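Local coordinates for protein AopB (PDB 3WXX) that probably acts as a membrane-inserting type III secretion translocator of the SctE/SipB/YopB family, here captured as a fragment bound by its chaperone AcrH, at residues B[32-35]-B[36-40]; B[90-93]-B[94-98]; B[185-188]-B[189-192]. All coordinates share one frame; numbering follows the deposited sequence.

Interaction 1. Residues B[32-35]-B[36-40]; sequences AQLG and TANAA
Gln33 O receives two sound hydrogen bonds from the following turn of helix 24-42, one from the backbone and one from a side chain. Ala37 N supplies the helical i to i+4 bond at 3.0 Å, nearly along the C=O axis. Thr36 OG1 gives the other bond to Gln33 O at 3.2 Å, entering well off that axis and tilted by 32° from the carbonyl plane. The Thr36 hydroxyl arrives there because it lies between its own backbone N and carbonyl carbon (chi1 51°), turned back against the preceding turn, while the methyl CG2 swings to the backbone-N side. Thr36 N adds a weak bond to the same oxygen. One residue on, Asn38 N reaches Leu34 O at 3.2 Å in an almost straight bond (N-H...O 173°), and the bond from Ala39 N to Gly35 O is weak. Around this polar core the packing is light: Ala37 CB rests on Gln33 O at 3.5 Å, and Asn38 CG lies 3.4 Å from Leu34 O, without a hydrogen bond from ND2, the amide only grazing the Leu34 side chain. Gly35 is buried but brings only backbone to the contact. In the fold, Thr36 and Ala39 touch Ser194, Ala39 also meets Val193, and Asn38 leans on Val197, all of helix 179-198. Ala32 and Gln33, by contrast, pack on Leu55 and Ala51 of the AcrH chain, placing this turn between AcrH and helix 179-198.

Interaction 2. Residues B[90-93]-B[94-98]; sequences NLKK and IDENQ
Asn97 N bonds to Lys93 O at 2.8 Å, the shortest of four consecutive i to i+4 bonds that build the opening turns of helix 91-113, within a predicted coiled-coil region. The series starts with Ile94 N on Asn90 O at 3.0 Å, so Asn90, at the N-cap position, enters through its backbone carbonyl. Its side chain makes no capping bond; ND2 instead turns back to Ile86 O of helix 80-89, which lends the junction between the two helices a polar tie. Asp95 N and Glu96 N complete the ladder on Leu91 O and Lys92 O. Buried Ile94 sends CG1 beside its backbone N (chi1 -72°), and this branch runs back over the preceding turn to lie 3.4 Å from Asn90 O and 4.3 Å from Asn90 CB. The AcrH chain covers this side of the helix: Ile94 packs on its Asp11, Asn90 and Lys93 on its Met17, and Asn97 ND2 is hydrogen-bonded to its Gly12 O. On a more exposed face Glu96, extended beyond CG, passes obliquely across both lysines, and its carboxylate is split between them. The opposite charges probably attract, but Lys93 NZ, 4.3 Å from Glu96 OE1, is too far for a salt bridge. The nearer touch is to a methylene of the other lysine, where Glu96 OE2 approaches Lys92 CG at 3.7 Å.

Interaction 3. Residues B[185-188]-B[189-192]; sequences AAEI and LVAI
Glu187 and Val190 meet on a buried side of helix 179-198, where the N-H groups of 189-192 are satisfied by the carbonyls of 185-188. Leu189 N bonds to Ala185 O at 2.8 Å, and Ala191 N to Glu187 O, also at 2.8 Å and nearly straight (N-H...O 171°). Val190 N and Ile192 N turn to Ala186 O and Ile188 O in the same i to i+4 pattern, although the positions of these two oxygens are less certain. Val190 O accepts a hydrogen bond from Ser194 OG, one turn further on. The carboxylate of Glu187 is the one ionisable group here. Its CG lies anti to the backbone N (chi1 -164°), and a bend at chi2 brings the acid over the CG2 branch of Val190, leaving Glu187 CD 3.9 Å from Val190 CG2. Burial beside the aliphatic Val190 and Val155 might raise its pKa. Ile188 and Ile192 point the same way from successive turns, but the end of Ile192 is doubtfully placed, so the closeness of the pair is uncertain. Ala191 offers its small CB to Glu187 O at 3.4 Å. This mostly aliphatic sequence fits the predicted transmembrane segment 182-204. Among its neighbours, Ala191 packs on Val145, Met148 and Met149 of helix 126-151, which Ile188 also meets at Met149. Ile188 and Ile192 face Val211, Met208 and Ala204 of helix 201-217, while Glu187 and Val190 rest against Val155 and Ala154 of a loop.

Overall arrangement
From the N terminus the three contacts come in series, none enclosing or crossing another, and each joins successive turns of one helix without closing a loop. Interaction 1 lies on helix 24-42, interaction 2 at the start of helix 91-113, and interaction 3 on helix 179-198. Though far apart in sequence, interactions 1 and 3 have centres about 13 Å apart and touch where Ala39 CB approaches Val190 O at 4.3 Å, so the N-terminal helix is joined to helix 179-198, most of which lies in a predicted transmembrane segment. Interaction 2 stands apart, its centre about 26 Å from that of interaction 1 and 28 Å from that of interaction 3. AcrH reaches interactions 1 and 2, whereas no AcrH residue touches interaction 3, which packs against other helices of AopB.

Interaction 1. Residues B[32-35]-B[36-40]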
loop_
_atom_site.group_PDB
_atom_site.type_symbol
_atom_site.label_atom_id
_atom_site.label_comp_id
_atom_site.label_asym_id
_atom_site.label_seq_id
_atom_site.Cartn_x
_atom_site.Cartn_y
_atom_site.Cartn_z
ATOM N N ALA B 32 -5.524 -7.083 13.570
ATOM C CA ALA B 32 -4.973 -6.224 12.531
ATOM C C ALA B 32 -5.731 -4.911 12.386
ATOM O O ALA B 32 -5.123 -3.874 12.106
ATOM C CB ALA B 32 -4.929 -6.987 11.202
ATOM N N GLN B 33 -7.044 -4.940 12.572
ATOM C CA GLN B 33 -7.839 -3.704 12.452
ATOM C C GLN B 33 -7.931 -2.947 13.797
ATOM O O GLN B 33 -8.503 -1.860 13.864
ATOM C CB GLN B 33 -9.254 -3.983 11.868
ATOM C CG GLN B 33 -9.321 -4.513 10.404
ATOM C CD GLN B 33 -8.391 -3.824 9.367
ATOM O OE1 GLN B 33 -8.780 -2.873 8.661
ATOM N NE2 GLN B 33 -7.166 -4.325 9.266
ATOM N N LEU B 34 -7.345 -3.520 14.847
ATOM C CA LEU B 34 -7.391 -2.976 16.200
ATOM C C LEU B 34 -6.881 -1.546 16.291
ATOM O O LEU B 34 -7.451 -0.721 16.996
ATOM C CB LEU B 34 -6.557 -3.869 17.127
ATOM C CG LEU B 34 -6.558 -3.680 18.651
ATOM C CD1 LEU B 34 -7.965 -3.761 19.230
ATOM C CD2 LEU B 34 -5.651 -4.737 19.278
ATOM N N GLY B 35 -5.818 -1.258 15.564
ATOM C CA GLY B 35 -5.223 0.069 15.570
ATOM C C GLY B 35 -6.078 1.150 14.945
ATOM O O GLY B 35 -6.104 2.253 15.454
ATOM N N THR B 36 -6.782 0.848 13.855
ATOM C CA THR B 36 -7.658 1.841 13.209
ATOM C C THR B 36 -9.023 1.932 13.874
ATOM O O THR B 36 -9.717 2.945 13.759
ATOM C CB THR B 36 -7.853 1.606 11.674
ATOM O OG1 THR B 36 -8.234 0.253 11.417
ATOM C CG2 THR B 36 -6.579 1.920 10.902
ATOM N N ALA B 37 -9.428 0.864 14.551
ATOM C CA ALA B 37 -10.664 0.893 15.326
ATOM C C ALA B 37 -10.501 1.888 16.475
ATOM O O ALA B 37 -11.332 2.793 16.631
ATOM C CB ALA B 37 -10.988 -0.490 15.855
ATOM N N ASN B 38 -9.431 1.715 17.260
ATOM C CA ASN B 38 -9.072 2.687 18.300
ATOM C C ASN B 38 -8.834 4.085 17.748
ATOM O O ASN B 38 -9.015 5.064 18.450
ATOM C CB ASN B 38 -7.804 2.248 19.048
ATOM C CG ASN B 38 -8.016 1.013 19.914
ATOM O OD1 ASN B 38 -9.142 0.696 20.299
ATOM N ND2 ASN B 38 -6.929 0.320 20.241
ATOM N N ALA B 39 -8.354 4.166 16.513
ATOM C CA ALA B 39 -8.079 5.442 15.880
ATOM C C ALA B 39 -9.365 6.211 15.639
ATOM O O ALA B 39 -9.449 7.390 15.959
ATOM C CB ALA B 39 -7.336 5.230 14.567
ATOM N N ALA B 40 -10.355 5.541 15.048
ATOM C CA ALA B 40 -11.669 6.148 14.750
ATOM C C ALA B 40 -12.387 6.591 16.033
ATOM O O ALA B 40 -12.917 7.703 16.125
ATOM C CB ALA B 40 -12.526 5.153 13.989
#

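Interaction 2. Residues B[90-93]-B[94-98]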
loop_
_atom_site.group_PDB
_atom_site.type_symbol
_atom_site.label_atom_id
_atom_site.label_comp_id
_atom_site.label_asym_id
_atom_site.label_seq_id
_atom_site.Cartn_x
_atom_site.Cartn_y
_atom_site.Cartn_z
ATOM N N ASN B 90 13.589 -13.253 13.168
ATOM C CA ASN B 90 13.177 -12.839 11.821
ATOM C C ASN B 90 14.244 -12.078 11.079
ATOM O O ASN B 90 13.921 -11.290 10.206
ATOM C CB ASN B 90 11.951 -11.933 11.887
ATOM C CG ASN B 90 10.770 -12.617 12.484
ATOM O OD1 ASN B 90 10.014 -13.277 11.776
ATOM N ND2 ASN B 90 10.586 -12.463 13.793
ATOM N N LEU B 91 15.504 -12.304 11.412
ATOM C CA LEU B 91 16.582 -11.639 10.700
ATOM C C LEU B 91 16.402 -11.736 9.204
ATOM O O LEU B 91 16.662 -10.771 8.500
ATOM C CB LEU B 91 17.943 -12.221 11.100
ATOM C CG LEU B 91 18.847 -11.385 12.019
ATOM C CD1 LEU B 91 18.130 -10.323 12.830
ATOM C CD2 LEU B 91 19.659 -12.290 12.933
ATOM N N LYS B 92 15.944 -12.894 8.721
ATOM C CA LYS B 92 15.810 -13.139 7.274
ATOM C C LYS B 92 14.795 -12.179 6.627
ATOM O O LYS B 92 15.154 -11.406 5.725
ATOM C CB LYS B 92 15.509 -14.611 6.969
ATOM C CG LYS B 92 14.959 -14.844 5.566
ATOM C CD LYS B 92 15.059 -16.303 5.120
ATOM C CE LYS B 92 16.492 -16.611 4.624
ATOM N NZ LYS B 92 16.689 -17.050 3.201
ATOM N N LYS B 93 13.547 -12.218 7.095
ATOM C CA LYS B 93 12.504 -11.335 6.554
ATOM C C LYS B 93 12.875 -9.863 6.702
ATOM O O LYS B 93 12.702 -9.068 5.766
ATOM C CB LYS B 93 11.150 -11.599 7.208
ATOM C CG LYS B 93 10.292 -12.628 6.495
ATOM C CD LYS B 93 8.866 -12.137 6.417
ATOM C CE LYS B 93 7.902 -13.209 5.933
ATOM N NZ LYS B 93 8.150 -13.426 4.487
ATOM N N ILE B 94 13.436 -9.507 7.850
ATOM C CA ILE B 94 13.785 -8.116 8.088
ATOM C C ILE B 94 14.791 -7.610 7.075
ATOM O O ILE B 94 14.656 -6.486 6.558
ATOM C CB ILE B 94 14.254 -7.879 9.533
ATOM C CG1 ILE B 94 13.025 -7.995 10.453
ATOM C CG2 ILE B 94 14.895 -6.507 9.682
ATOM C CD1 ILE B 94 13.345 -7.817 11.910
ATOM N N ASP B 95 15.771 -8.443 6.768
ATOM C CA ASP B 95 16.759 -8.076 5.783
ATOM C C ASP B 95 16.086 -7.942 4.407
ATOM O O ASP B 95 16.378 -7.002 3.646
ATOM C CB ASP B 95 17.900 -9.091 5.758
ATOM C CG ASP B 95 19.039 -8.656 4.852
ATOM O OD1 ASP B 95 19.648 -7.604 5.136
ATOM O OD2 ASP B 95 19.304 -9.351 3.840
ATOM N N GLU B 96 15.170 -8.850 4.101
ATOM C CA GLU B 96 14.434 -8.783 2.825
ATOM C C GLU B 96 13.651 -7.479 2.660
ATOM O O GLU B 96 13.674 -6.832 1.620
ATOM C CB GLU B 96 13.474 -9.968 2.715
ATOM C CG GLU B 96 14.169 -11.310 2.623
ATOM C CD GLU B 96 13.178 -12.449 2.610
ATOM O OE1 GLU B 96 11.995 -12.158 2.909
ATOM O OE2 GLU B 96 13.571 -13.617 2.334
ATOM N N ASN B 97 12.964 -7.110 3.717
ATOM C CA ASN B 97 12.234 -5.878 3.753
ATOM C C ASN B 97 13.151 -4.697 3.608
ATOM O O ASN B 97 12.820 -3.731 2.882
ATOM C CB ASN B 97 11.398 -5.812 5.053
ATOM C CG ASN B 97 10.362 -6.916 5.126
ATOM O OD1 ASN B 97 10.145 -7.657 4.145
ATOM N ND2 ASN B 97 9.761 -7.075 6.279
ATOM N N GLN B 98 14.281 -4.711 4.315
ATOM C CA GLN B 98 15.269 -3.625 4.110
ATOM C C GLN B 98 15.670 -3.550 2.633
ATOM O O GLN B 98 15.684 -2.474 2.064
ATOM C CB GLN B 98 16.487 -3.793 4.996
ATOM C CG GLN B 98 16.231 -3.388 6.433
ATOM C CD GLN B 98 17.291 -3.884 7.426
ATOM O OE1 GLN B 98 18.410 -4.245 7.039
ATOM N NE2 GLN B 98 16.941 -3.881 8.724
#

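Interaction 3. Residues B[185-188]-B[189-192]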
loop_
_atom_site.group_PDB
_atom_site.type_symbol
_atom_site.label_atom_id
_atom_site.label_comp_id
_atom_site.label_asym_id
_atom_site.label_seq_id
_atom_site.Cartn_x
_atom_site.Cartn_y
_atom_site.Cartn_z
ATOM N N ALA B 185 -5.643 13.970 3.392
ATOM C CA ALA B 185 -5.344 14.543 4.714
ATOM C C ALA B 185 -6.090 13.800 5.794
ATOM O O ALA B 185 -5.528 13.489 6.850
ATOM C CB ALA B 185 -5.698 16.024 4.745
ATOM N N ALA B 186 -7.355 13.523 5.545
ATOM C CA ALA B 186 -8.133 12.766 6.502
ATOM C C ALA B 186 -7.439 11.465 6.770
ATOM O O ALA B 186 -7.162 11.127 7.924
ATOM C CB ALA B 186 -9.531 12.497 5.965
ATOM N N GLU B 187 -7.129 10.758 5.675
ATOM C CA GLU B 187 -6.473 9.443 5.729
ATOM C C GLU B 187 -5.090 9.518 6.373
ATOM O O GLU B 187 -4.756 8.719 7.268
ATOM C CB GLU B 187 -6.358 8.846 4.325
ATOM C CG GLU B 187 -6.059 7.360 4.331
ATOM C CD GLU B 187 -6.856 6.575 5.380
ATOM O OE1 GLU B 187 -8.111 6.509 5.270
ATOM O OE2 GLU B 187 -6.219 6.023 6.321
ATOM N N ILE B 188 -4.311 10.513 5.957
ATOM C CA ILE B 188 -3.000 10.696 6.545
ATOM C C ILE B 188 -3.182 10.761 8.030
ATOM O O ILE B 188 -2.627 9.967 8.763
ATOM C CB ILE B 188 -2.313 11.974 6.093
ATOM C CG1 ILE B 188 -2.015 11.945 4.595
ATOM C CG2 ILE B 188 -1.033 12.187 6.909
ATOM C CD1 ILE B 188 -1.304 13.210 4.117
ATOM N N LEU B 189 -3.991 11.719 8.463
ATOM C CA LEU B 189 -4.202 11.961 9.870
ATOM C C LEU B 189 -4.662 10.722 10.583
ATOM O O LEU B 189 -4.132 10.401 11.643
ATOM C CB LEU B 189 -5.205 13.073 10.042
ATOM C CG LEU B 189 -5.704 13.394 11.451
ATOM C CD1 LEU B 189 -4.582 13.549 12.469
ATOM C CD2 LEU B 189 -6.531 14.668 11.342
ATOM N N VAL B 190 -5.606 9.982 10.008
ATOM C CA VAL B 190 -6.077 8.752 10.700
ATOM C C VAL B 190 -4.891 7.756 10.829
ATOM O O VAL B 190 -4.650 7.194 11.917
ATOM C CB VAL B 190 -7.380 8.101 10.104
ATOM C CG1 VAL B 190 -8.236 9.093 9.321
ATOM C CG2 VAL B 190 -7.053 6.910 9.218
ATOM N N ALA B 191 -4.140 7.583 9.730
ATOM C CA ALA B 191 -2.959 6.694 9.719
ATOM C C ALA B 191 -1.960 7.027 10.826
ATOM O O ALA B 191 -1.471 6.125 11.515
ATOM C CB ALA B 191 -2.266 6.725 8.355
ATOM N N ILE B 192 -1.652 8.323 10.986
ATOM C CA ILE B 192 -0.762 8.773 12.077
ATOM C C ILE B 192 -1.259 8.332 13.442
ATOM O O ILE B 192 -0.480 7.857 14.278
ATOM C CB ILE B 192 -0.569 10.298 12.115
ATOM C CG1 ILE B 192 0.433 10.712 11.048
ATOM C CG2 ILE B 192 0.051 10.713 13.420
ATOM C CD1 ILE B 192 -0.202 11.049 9.739
#